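Local structure of endo-beta-1,2-glucanase (Talaromyces funiculosus, 6IMV) at residues R16-Y21 / K409-Y414; A345-V350 / T417-R422; T425-L430 / T496-F501. The protein hydrolyses the beta-1,2-glucosidic linkages inside beta-1,2-glucan chains, acting as a fungal endo-glycoside hydrolase. All coordinates share one frame; numbering follows the deposited sequence.

The three contacts lie on the same side of the chain's centre and meet at neighbouring strands of one antiparallel sheet. Contacts 2 and 3 have centres about 11 Å apart, and the strands 415-421 and 427-432 that they use pair directly, Ser428 N lying 2.9 Å from Ser419 O. Contact 1, its centre about 13 Å from that of contact 3, is tied to it by the salt bridge of Arg16 NE with Asp500 OD2 at 2.8 Å. Between contacts 1 and 2, Lys409 O and Thr417 OG1 approach to 2.7 Å. Contact 2 alone reaches the sugar pocket, through Asn348; contacts 1 and 3 pack the chain termini onto the sheet.

Contact 1 (R16-Y21 / K409-Y414); sequences RFAHQY and KMQNIY
Two hydrogen bonds converge on Gln411 OE1, one from Arg16 and one from the backbone of Ala18. Arg16 NH1 gives the first at 2.9 Å, fairly straight at 156°, with the oxygen lying in the guanidinium plane and the donor on a lone pair in the carbonyl plane. Ala18 N gives the second at 3.1 Å, from a direction tilted out of that plane. Together they fix the rotation of the buried amide. The guanidinium has other partners as well: NH1 also binds Ala405 O, NH2 binds Gly407 O, and NE forms a salt bridge with Asp500.

The rest is packing. Fixing OE1 turns Gln411 NE2 over one face of the Phe17 ring, 3.2 Å from CE2 and offset toward the rim, with amide and ring planes 78° apart. Phe17 CG sits between the backbone N and the carbonyl carbon (chi1 67°), which brings the ring under that nitrogen. Ala18 CB lies over one face of the Gln411 amide, 3.4 Å from CD.

Helices 30-41 and 394-405 also touch the Phe17 ring. A buried glutamine of the short strand 411-412 thus ties the N-terminal loop before helix 23-28 to the end strand of the antiparallel sheet.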
loop_
_atom_site.group_PDB
_atom_site.type_symbol
_atom_site.label_atom_id
_atom_site.label_comp_id
_atom_site.label_asym_id
_atom_site.label_seq_id
_atom_site.Cartn_x
_atom_site.Cartn_y
_atom_site.Cartn_z
ATOM N N ARG A 16 4.515 -9.427 -22.812
ATOM C CA ARG A 16 5.171 -8.159 -23.079
ATOM C C ARG A 16 4.184 -7.200 -23.760
ATOM O O ARG A 16 4.520 -6.548 -24.723
ATOM C CB ARG A 16 6.434 -8.417 -23.915
ATOM C CG ARG A 16 7.502 -7.341 -23.796
ATOM C CD ARG A 16 8.125 -7.290 -22.410
ATOM N NE ARG A 16 9.254 -6.358 -22.330
ATOM C CZ ARG A 16 9.241 -5.176 -21.725
ATOM N NH1 ARG A 16 8.109 -4.657 -21.264
ATOM N NH2 ARG A 16 10.378 -4.521 -21.574
ATOM N N PHE A 17 2.973 -7.073 -23.198
ATOM C CA PHE A 17 1.883 -6.317 -23.815
ATOM C C PHE A 17 2.129 -4.803 -23.757
ATOM O O PHE A 17 1.558 -4.064 -24.569
ATOM C CB PHE A 17 0.535 -6.652 -23.165
ATOM C CG PHE A 17 0.401 -6.200 -21.732
ATOM C CD1 PHE A 17 0.012 -4.901 -21.434
ATOM C CD2 PHE A 17 0.680 -7.063 -20.687
ATOM C CE1 PHE A 17 -0.089 -4.482 -20.119
ATOM C CE2 PHE A 17 0.556 -6.641 -19.371
ATOM C CZ PHE A 17 0.180 -5.356 -19.093
ATOM N N ALA A 18 2.961 -4.332 -22.820
ATOM C CA ALA A 18 3.110 -2.893 -22.604
ATOM C C ALA A 18 3.528 -2.185 -23.898
ATOM O O ALA A 18 2.994 -1.117 -24.198
ATOM C CB ALA A 18 4.077 -2.606 -21.490
ATOM N N HIS A 19 4.454 -2.777 -24.671
ATOM C CA HIS A 19 4.927 -2.113 -25.896
ATOM C C HIS A 19 4.106 -2.523 -27.131
ATOM O O HIS A 19 4.397 -2.039 -28.232
ATOM C CB HIS A 19 6.444 -2.261 -26.097
ATOM C CG HIS A 19 6.970 -3.646 -26.291
ATOM N ND1 HIS A 19 8.263 -3.976 -25.920
ATOM C CD2 HIS A 19 6.425 -4.763 -26.822
ATOM C CE1 HIS A 19 8.500 -5.237 -26.226
ATOM N NE2 HIS A 19 7.381 -5.751 -26.782
ATOM N N GLN A 20 3.070 -3.356 -26.948
ATOM C CA GLN A 20 2.082 -3.655 -27.995
ATOM C C GLN A 20 1.078 -2.500 -28.158
ATOM O O GLN A 20 0.388 -2.447 -29.180
ATOM C CB GLN A 20 1.308 -4.940 -27.691
ATOM C CG GLN A 20 2.122 -6.216 -27.840
ATOM C CD GLN A 20 1.303 -7.447 -27.533
ATOM O OE1 GLN A 20 0.418 -7.437 -26.684
ATOM N NE2 GLN A 20 1.592 -8.538 -28.218
ATOM N N TYR A 21 0.969 -1.624 -27.142
ATOM C CA TYR A 21 0.153 -0.416 -27.168
ATOM C C TYR A 21 1.044 0.813 -27.359
ATOM O O TYR A 21 2.164 0.852 -26.858
ATOM C CB TYR A 21 -0.569 -0.197 -25.833
ATOM C CG TYR A 21 -1.639 -1.189 -25.461
ATOM C CD1 TYR A 21 -1.319 -2.467 -25.040
ATOM C CD2 TYR A 21 -2.976 -0.819 -25.446
ATOM C CE1 TYR A 21 -2.295 -3.373 -24.665
ATOM C CE2 TYR A 21 -3.967 -1.713 -25.076
ATOM C CZ TYR A 21 -3.625 -2.992 -24.677
ATOM O OH TYR A 21 -4.596 -3.866 -24.290
ATOM N N LYS A 409 13.370 -5.370 -19.243
ATOM C CA LYS A 409 13.158 -6.281 -18.112
ATOM C C LYS A 409 12.049 -5.797 -17.166
ATOM O O LYS A 409 11.942 -6.312 -16.080
ATOM C CB LYS A 409 14.434 -6.471 -17.283
ATOM C CG LYS A 409 15.717 -6.713 -18.062
ATOM C CD LYS A 409 16.932 -6.868 -17.157
ATOM C CE LYS A 409 17.206 -8.307 -16.789
ATOM N NZ LYS A 409 17.840 -9.064 -17.902
ATOM N N MET A 410 11.200 -4.856 -17.588
ATOM C CA MET A 410 10.271 -4.233 -16.651
ATOM C C MET A 410 8.880 -4.886 -16.708
ATOM O O MET A 410 7.997 -4.515 -15.927
ATOM C CB MET A 410 10.199 -2.722 -16.876
ATOM C CG MET A 410 11.412 -2.000 -16.297
ATOM S SD MET A 410 11.632 -2.378 -14.519
ATOM C CE MET A 410 10.261 -1.467 -13.809
ATOM N N GLN A 411 8.708 -5.887 -17.576
ATOM C CA GLN A 411 7.615 -6.852 -17.454
ATOM C C GLN A 411 8.197 -8.261 -17.324
ATOM O O GLN A 411 9.295 -8.570 -17.833
ATOM C CB GLN A 411 6.653 -6.814 -18.644
ATOM C CG GLN A 411 5.867 -5.523 -18.771
ATOM C CD GLN A 411 4.910 -5.571 -19.939
ATOM O OE1 GLN A 411 5.310 -5.522 -21.111
ATOM N NE2 GLN A 411 3.624 -5.681 -19.624
ATOM N N ASN A 412 7.427 -9.117 -16.641
ATOM C CA ASN A 412 7.769 -10.507 -16.411
ATOM C C ASN A 412 6.473 -11.327 -16.404
ATOM O O ASN A 412 5.390 -10.752 -16.465
ATOM C CB ASN A 412 8.566 -10.661 -15.112
ATOM C CG ASN A 412 7.828 -10.122 -13.909
ATOM O OD1 ASN A 412 6.910 -10.765 -13.404
ATOM N ND2 ASN A 412 8.226 -8.953 -13.438
ATOM N N ILE A 413 6.600 -12.653 -16.277
ATOM C CA ILE A 413 5.446 -13.578 -16.314
ATOM C C ILE A 413 4.593 -13.463 -15.048
ATOM O O ILE A 413 3.588 -14.172 -14.934
ATOM C CB ILE A 413 5.888 -15.038 -16.539
ATOM C CG1 ILE A 413 6.851 -15.546 -15.463
ATOM C CG2 ILE A 413 6.457 -15.223 -17.935
ATOM C CD1 ILE A 413 7.007 -17.051 -15.458
ATOM N N TYR A 414 4.979 -12.583 -14.113
ATOM C CA TYR A 414 4.160 -12.263 -12.937
ATOM C C TYR A 414 3.727 -10.789 -12.954
ATOM O O TYR A 414 3.329 -10.252 -11.910
ATOM C CB TYR A 414 4.938 -12.588 -11.656
ATOM C CG TYR A 414 5.714 -13.881 -11.693
ATOM C CD1 TYR A 414 5.119 -15.088 -11.358
ATOM C CD2 TYR A 414 7.048 -13.902 -12.084
ATOM C CE1 TYR A 414 5.830 -16.281 -11.405
ATOM C CE2 TYR A 414 7.775 -15.076 -12.118
ATOM C CZ TYR A 414 7.162 -16.269 -11.780
ATOM O OH TYR A 414 7.889 -17.418 -11.832
#

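Contact 2 (A345-V350 / T417-R422). With NAG (2-acetamido-2-deoxy-beta-D-glucopyranose), chain C; BGC (beta-D-glucopyranose), chain I; NAG (2-acetamido-2-deoxy-beta-D-glucopyranose), chain B.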
loop_
_atom_site.group_PDB
_atom_site.type_symbol
_atom_site.label_atom_id
_atom_site.label_comp_id
_atom_site.label_asym_id
_atom_site.label_seq_id
_atom_site.Cartn_x
_atom_site.Cartn_y
_atom_site.Cartn_z
ATOM N N ALA A 345 8.966 6.469 -5.706
ATOM C CA ALA A 345 8.435 5.969 -4.453
ATOM C C ALA A 345 9.484 5.072 -3.782
ATOM O O ALA A 345 10.364 4.520 -4.456
ATOM C CB ALA A 345 7.143 5.220 -4.702
ATOM N N SER A 346 9.400 4.950 -2.457
ATOM C CA SER A 346 10.232 4.027 -1.706
ATOM C C SER A 346 10.185 2.651 -2.386
ATOM O O SER A 346 9.098 2.139 -2.717
ATOM C CB SER A 346 9.792 3.937 -0.260
ATOM O OG SER A 346 9.698 5.223 0.338
ATOM N N ILE A 347 11.358 2.052 -2.602
ATOM C CA ILE A 347 11.478 0.898 -3.500
ATOM C C ILE A 347 12.817 0.184 -3.266
ATOM O O ILE A 347 13.804 0.798 -2.827
ATOM C CB ILE A 347 11.335 1.366 -4.967
ATOM C CG1 ILE A 347 11.069 0.209 -5.924
ATOM C CG2 ILE A 347 12.546 2.182 -5.422
ATOM C CD1 ILE A 347 9.709 -0.416 -5.757
ATOM N N ASN A 348 12.842 -1.115 -3.584
ATOM C CA ASN A 348 14.071 -1.890 -3.647
ATOM C C ASN A 348 14.939 -1.369 -4.794
ATOM O O ASN A 348 14.442 -0.987 -5.861
ATOM C CB ASN A 348 13.811 -3.390 -3.796
ATOM C CG ASN A 348 13.395 -4.016 -2.485
ATOM O OD1 ASN A 348 14.238 -4.269 -1.624
ATOM N ND2 ASN A 348 12.102 -4.215 -2.304
ATOM N N ASN A 349 16.249 -1.375 -4.534
ATOM C CA ASN A 349 17.283 -0.990 -5.468
ATOM C C ASN A 349 17.485 -2.123 -6.476
ATOM O O ASN A 349 16.892 -3.209 -6.342
ATOM C CB ASN A 349 18.579 -0.682 -4.716
ATOM C CG ASN A 349 19.490 0.312 -5.408
ATOM O OD1 ASN A 349 19.286 0.664 -6.573
ATOM N ND2 ASN A 349 20.500 0.762 -4.678
ATOM N N VAL A 350 18.352 -1.870 -7.460
ATOM C CA VAL A 350 18.655 -2.812 -8.533
ATOM C C VAL A 350 19.282 -4.094 -7.968
ATOM O O VAL A 350 19.882 -4.113 -6.884
ATOM C CB VAL A 350 19.576 -2.183 -9.591
ATOM C CG1 VAL A 350 18.955 -0.956 -10.223
ATOM C CG2 VAL A 350 20.952 -1.842 -9.034
ATOM N N THR A 417 7.781 -5.511 -13.116
ATOM C CA THR A 417 9.000 -5.684 -12.344
ATOM C C THR A 417 9.102 -4.550 -11.309
ATOM O O THR A 417 8.566 -3.448 -11.530
ATOM C CB THR A 417 10.198 -5.737 -13.299
ATOM O OG1 THR A 417 9.940 -6.716 -14.306
ATOM C CG2 THR A 417 11.499 -6.063 -12.608
ATOM N N GLU A 418 9.813 -4.821 -10.206
ATOM C CA GLU A 418 9.917 -3.926 -9.030
ATOM C C GLU A 418 10.286 -2.491 -9.444
ATOM O O GLU A 418 9.578 -1.527 -9.107
ATOM C CB GLU A 418 10.938 -4.498 -8.040
ATOM C CG GLU A 418 11.251 -3.588 -6.851
ATOM C CD GLU A 418 10.399 -3.756 -5.607
ATOM O OE1 GLU A 418 9.388 -4.483 -5.673
ATOM O OE2 GLU A 418 10.741 -3.144 -4.567
ATOM N N SER A 419 11.418 -2.336 -10.139
ATOM C CA SER A 419 11.976 -1.012 -10.402
ATOM C C SER A 419 13.068 -1.080 -11.469
ATOM O O SER A 419 13.619 -2.141 -11.715
ATOM C CB SER A 419 12.519 -0.394 -9.136
ATOM O OG SER A 419 13.715 -1.033 -8.739
ATOM N N THR A 420 13.354 0.087 -12.064
ATOM C CA THR A 420 14.447 0.296 -13.001
ATOM C C THR A 420 15.165 1.606 -12.647
ATOM O O THR A 420 14.541 2.572 -12.216
ATOM C CB THR A 420 13.948 0.347 -14.453
ATOM O OG1 THR A 420 15.070 0.542 -15.313
ATOM C CG2 THR A 420 12.931 1.438 -14.716
ATOM N N ARG A 421 16.479 1.637 -12.873
ATOM C CA ARG A 421 17.189 2.893 -12.924
ATOM C C ARG A 421 16.563 3.753 -14.028
ATOM O O ARG A 421 16.180 3.233 -15.098
ATOM C CB ARG A 421 18.679 2.655 -13.185
ATOM C CG ARG A 421 19.445 2.154 -11.968
ATOM C CD ARG A 421 20.939 2.047 -12.215
ATOM N NE ARG A 421 21.510 3.351 -12.545
ATOM C CZ ARG A 421 21.958 4.246 -11.665
ATOM N NH1 ARG A 421 21.877 4.016 -10.364
ATOM N NH2 ARG A 421 22.481 5.377 -12.098
ATOM N N ARG A 422 16.458 5.064 -13.787
ATOM C CA ARG A 422 15.896 5.948 -14.805
ATOM C C ARG A 422 16.826 6.019 -16.029
ATOM O O ARG A 422 16.363 6.338 -17.119
ATOM C CB ARG A 422 15.556 7.330 -14.238
ATOM C CG ARG A 422 16.731 8.135 -13.710
ATOM C CD ARG A 422 16.229 9.445 -13.142
ATOM N NE ARG A 422 17.264 10.223 -12.487
ATOM C CZ ARG A 422 18.138 11.000 -13.109
ATOM N NH1 ARG A 422 18.134 11.095 -14.429
ATOM N NH2 ARG A 422 19.021 11.669 -12.395
HETATM C C1 NAG C . 21.473 1.712 -5.148
HETATM C C2 NAG C . 22.239 2.248 -3.955
HETATM C C3 NAG C . 23.201 3.324 -4.440
HETATM C C4 NAG C . 24.157 2.741 -5.459
HETATM C C5 NAG C . 23.391 2.023 -6.563
HETATM C C6 NAG C . 24.354 1.235 -7.446
HETATM C C7 NAG C . 20.844 2.072 -1.944
HETATM C C8 NAG C . 20.018 2.846 -0.957
HETATM N N2 NAG C . 21.342 2.782 -2.949
HETATM O O3 NAG C . 23.923 3.856 -3.343
HETATM O O4 NAG C . 24.892 3.832 -6.034
HETATM O O5 NAG C . 22.406 1.119 -6.046
HETATM O O6 NAG C . 23.611 0.681 -8.525
HETATM O O7 NAG C . 21.039 0.875 -1.828
HETATM C C2 BGC I . 12.231 -4.057 3.320
HETATM C C3 BGC I . 12.302 -4.874 2.017
HETATM C C4 BGC I . 10.927 -4.992 1.331
HETATM C C5 BGC I . 10.258 -3.611 1.258
HETATM C C6 BGC I . 8.852 -3.651 0.654
HETATM C C1 BGC I . 11.497 -2.744 3.089
HETATM O O1 BGC I . 11.361 -1.950 4.271
HETATM O O2 BGC I . 13.550 -3.754 3.741
HETATM O O3 BGC I . 12.828 -6.178 2.269
HETATM O O4 BGC I . 11.040 -5.568 0.013
HETATM O O5 BGC I . 10.199 -3.027 2.565
HETATM O O6 BGC I . 7.997 -4.399 1.515
HETATM C C1 NAG B . 26.309 3.592 -5.929
HETATM C C2 NAG B . 27.069 4.490 -6.902
HETATM C C3 NAG B . 28.587 4.329 -6.750
HETATM C C4 NAG B . 29.042 4.309 -5.295
HETATM C C5 NAG B . 28.179 3.287 -4.539
HETATM C C6 NAG B . 28.591 3.043 -3.091
HETATM C C7 NAG B . 25.860 4.668 -9.041
HETATM C C8 NAG B . 25.665 3.981 -10.359
HETATM N N2 NAG B . 26.723 4.066 -8.242
HETATM O O3 NAG B . 29.278 5.381 -7.430
HETATM O O4 NAG B . 30.450 4.006 -5.275
HETATM O O5 NAG B . 26.816 3.744 -4.602
HETATM O O6 NAG B . 28.113 4.107 -2.261
HETATM O O7 NAG B . 25.259 5.688 -8.740
HETATM O O HOH W 1 20.791 1.756 -8.889
#
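The amide of Asn348 and the carboxylate of Glu418 meet with their planes 48° apart. Glu418 OE2 lies in the amide plane of Asn348, 2.8 Å from ND2, yet that N-H reaches the oxygen from above the carboxylate plane. Farther along, water 1 sits at the edge of the Arg421 guanidinium, 2.9 Å from NH1, while the acetamide methyl C8 of NAG (chain B) covers one face.

Asn348 N also donates to Glu418 OE2, at 3.1 Å, on that oxygen's anti lone pair, so one oxygen is gripped by both the backbone and the side chain of the same residue. Glu418 CG is anti to the backbone N (chi1 174°) and the chain then bends at chi2, carrying the carboxylate up to strand 347-352; OE1 is taken by Ser435 and Thr432. Asn348 ND2 spends its other N-H on O4 of the bound glucose, 2.9 Å away and nearly straight at 169°. Glu418 is thus a second-shell residue that orients a sugar-binding asparagine where the 347-352/357-362 hairpin crosses the larger sheet. Replacing Glu418 by an alanine is likely to let the Asn348 amide turn away from the sugar and to leave Asn348 N, Ser435 and Thr432 without this carboxylate partner.

Ser419 OG donates to Asn348 O, Ile347 CG1 packs on Ser419 CB at 3.6 Å, and Ile347 CD1 opposes Glu418 OE2 at 3.2 Å. Val350 CG1 rests against the Arg421 CG methylene. Asn349 carries the N-glycan on ND2; its OD1 accepts from water 1, which links it to Arg421, itself salt-bridged to Asp379 and Asp423.

Contact 3 (T425-L430 / T496-F501); sequences TGVSAL and TGLVDF
Thr425 to Ala429 and Thr496 to Phe501 run in nearly the same direction, 17° apart end to end, and their CA atoms spread from 6.0 Å between Thr425 and Thr496 to 9.6 Å between Ala429 and Phe501. The contact is made by van der Waals packing, with side chains bridging the growing separation.

Leu498 sits in the middle. Its CG is anti to the carbonyl carbon (chi1 -67°), and from there the CD1 branch touches both the Thr425-Gly426 peptide and Val427, 3.7 Å from Gly426 N and 3.9 Å from Val427 CG2. Leu498 also touches Trp66 and Lys408. At the exposed end the methyls of Thr425 and Thr496 meet, CG2 to CG2 at 4.0 Å, while Thr496 OG1 passes over Thr425 CA. The two hydroxyls bond elsewhere, Thr425 OG1 to Asp423 and Thr496 OG1 to Gly424 O. At the buried end Ala429 CB lies at the edge of the Phe501 ring, near its plane and 4.3 Å from CZ; this ring also packs on Ile64 of strand 57-64.

Ala429 is the centre of an inverse gamma turn within strand 427-432. The arrangement is that of a C-terminal tail laid along a sheet strand, which packs Leu498 and Phe501 against it from an irregular loop.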
loop_
_atom_site.group_PDB
_atom_site.type_symbol
_atom_site.label_atom_id
_atom_site.label_comp_id
_atom_site.label_asym_id
_atom_site.label_seq_id
_atom_site.Cartn_x
_atom_site.Cartn_y
_atom_site.Cartn_z
ATOM N N THR A 425 20.299 1.356 -16.870
ATOM C CA THR A 425 21.513 0.530 -16.776
ATOM C C THR A 425 21.352 -0.593 -15.743
ATOM O O THR A 425 22.246 -1.414 -15.569
ATOM C CB THR A 425 22.742 1.367 -16.397
ATOM O OG1 THR A 425 22.505 1.941 -15.109
ATOM C CG2 THR A 425 23.052 2.451 -17.410
ATOM N N GLY A 426 20.223 -0.620 -15.035
ATOM C CA GLY A 426 19.977 -1.613 -14.006
ATOM C C GLY A 426 18.498 -1.742 -13.680
ATOM O O GLY A 426 17.730 -0.807 -13.872
ATOM N N VAL A 427 18.129 -2.913 -13.157
ATOM C CA VAL A 427 16.765 -3.250 -12.811
ATOM C C VAL A 427 16.789 -4.038 -11.495
ATOM O O VAL A 427 17.746 -4.773 -11.220
ATOM C CB VAL A 427 16.118 -4.043 -13.967
ATOM C CG1 VAL A 427 14.888 -4.804 -13.536
ATOM C CG2 VAL A 427 15.786 -3.152 -15.151
ATOM N N SER A 428 15.745 -3.859 -10.678
ATOM C CA SER A 428 15.499 -4.707 -9.514
ATOM C C SER A 428 14.713 -5.933 -9.976
ATOM O O SER A 428 13.515 -5.834 -10.229
ATOM C CB SER A 428 14.759 -3.964 -8.430
ATOM O OG SER A 428 14.651 -4.761 -7.260
ATOM N N ALA A 429 15.401 -7.072 -10.108
ATOM C CA ALA A 429 14.789 -8.296 -10.629
ATOM C C ALA A 429 14.035 -8.971 -9.482
ATOM O O ALA A 429 14.490 -9.958 -8.886
ATOM C CB ALA A 429 15.855 -9.178 -11.236
ATOM N N LEU A 430 12.896 -8.366 -9.139
ATOM C CA LEU A 430 12.208 -8.631 -7.911
ATOM C C LEU A 430 10.714 -8.349 -8.107
ATOM O O LEU A 430 10.337 -7.526 -8.952
ATOM C CB LEU A 430 12.829 -7.722 -6.843
ATOM C CG LEU A 430 12.290 -7.877 -5.421
ATOM C CD1 LEU A 430 12.764 -9.181 -4.811
ATOM C CD2 LEU A 430 12.702 -6.700 -4.553
ATOM N N THR A 496 20.131 0.463 -22.848
ATOM C CA THR A 496 21.582 0.519 -22.740
ATOM C C THR A 496 22.206 -0.865 -22.958
ATOM O O THR A 496 23.381 -1.045 -22.694
ATOM C CB THR A 496 21.996 1.060 -21.365
ATOM O OG1 THR A 496 21.575 0.115 -20.376
ATOM C CG2 THR A 496 21.407 2.421 -21.079
ATOM N N GLY A 497 21.417 -1.843 -23.401
ATOM C CA GLY A 497 21.939 -3.183 -23.610
ATOM C C GLY A 497 21.389 -4.230 -22.646
ATOM O O GLY A 497 21.699 -5.417 -22.788
ATOM N N LEU A 498 20.572 -3.824 -21.666
ATOM C CA LEU A 498 19.817 -4.805 -20.885
ATOM C C LEU A 498 18.910 -5.584 -21.837
ATOM O O LEU A 498 18.361 -5.013 -22.770
ATOM C CB LEU A 498 18.972 -4.112 -19.807
ATOM C CG LEU A 498 19.734 -3.432 -18.675
ATOM C CD1 LEU A 498 18.764 -2.868 -17.652
ATOM C CD2 LEU A 498 20.720 -4.387 -18.017
ATOM N N VAL A 499 18.707 -6.868 -21.537
ATOM C CA VAL A 499 17.924 -7.776 -22.373
ATOM C C VAL A 499 16.682 -8.215 -21.586
ATOM O O VAL A 499 16.793 -8.611 -20.432
ATOM C CB VAL A 499 18.770 -8.990 -22.812
ATOM C CG1 VAL A 499 17.978 -9.933 -23.716
ATOM C CG2 VAL A 499 20.071 -8.560 -23.488
ATOM N N ASP A 500 15.509 -8.163 -22.226
ATOM C CA ASP A 500 14.271 -8.617 -21.606
ATOM C C ASP A 500 14.454 -10.055 -21.104
ATOM O O ASP A 500 15.243 -10.838 -21.667
ATOM C CB ASP A 500 13.092 -8.536 -22.578
ATOM C CG ASP A 500 12.482 -7.153 -22.721
ATOM O OD1 ASP A 500 12.842 -6.253 -21.941
ATOM O OD2 ASP A 500 11.652 -6.995 -23.616
ATOM N N PHE A 501 13.704 -10.394 -20.053
ATOM C CA PHE A 501 13.632 -11.760 -19.548
ATOM C C PHE A 501 13.230 -12.708 -20.684
ATOM O O PHE A 501 12.380 -12.374 -21.499
ATOM C CB PHE A 501 12.634 -11.841 -18.392
ATOM C CG PHE A 501 12.999 -11.014 -17.187
ATOM C CD1 PHE A 501 14.234 -11.162 -16.568
ATOM C CD2 PHE A 501 12.087 -10.126 -16.637
ATOM C CE1 PHE A 501 14.560 -10.417 -15.444
ATOM C CE2 PHE A 501 12.413 -9.390 -15.507
ATOM C CZ PHE A 501 13.648 -9.535 -14.912
#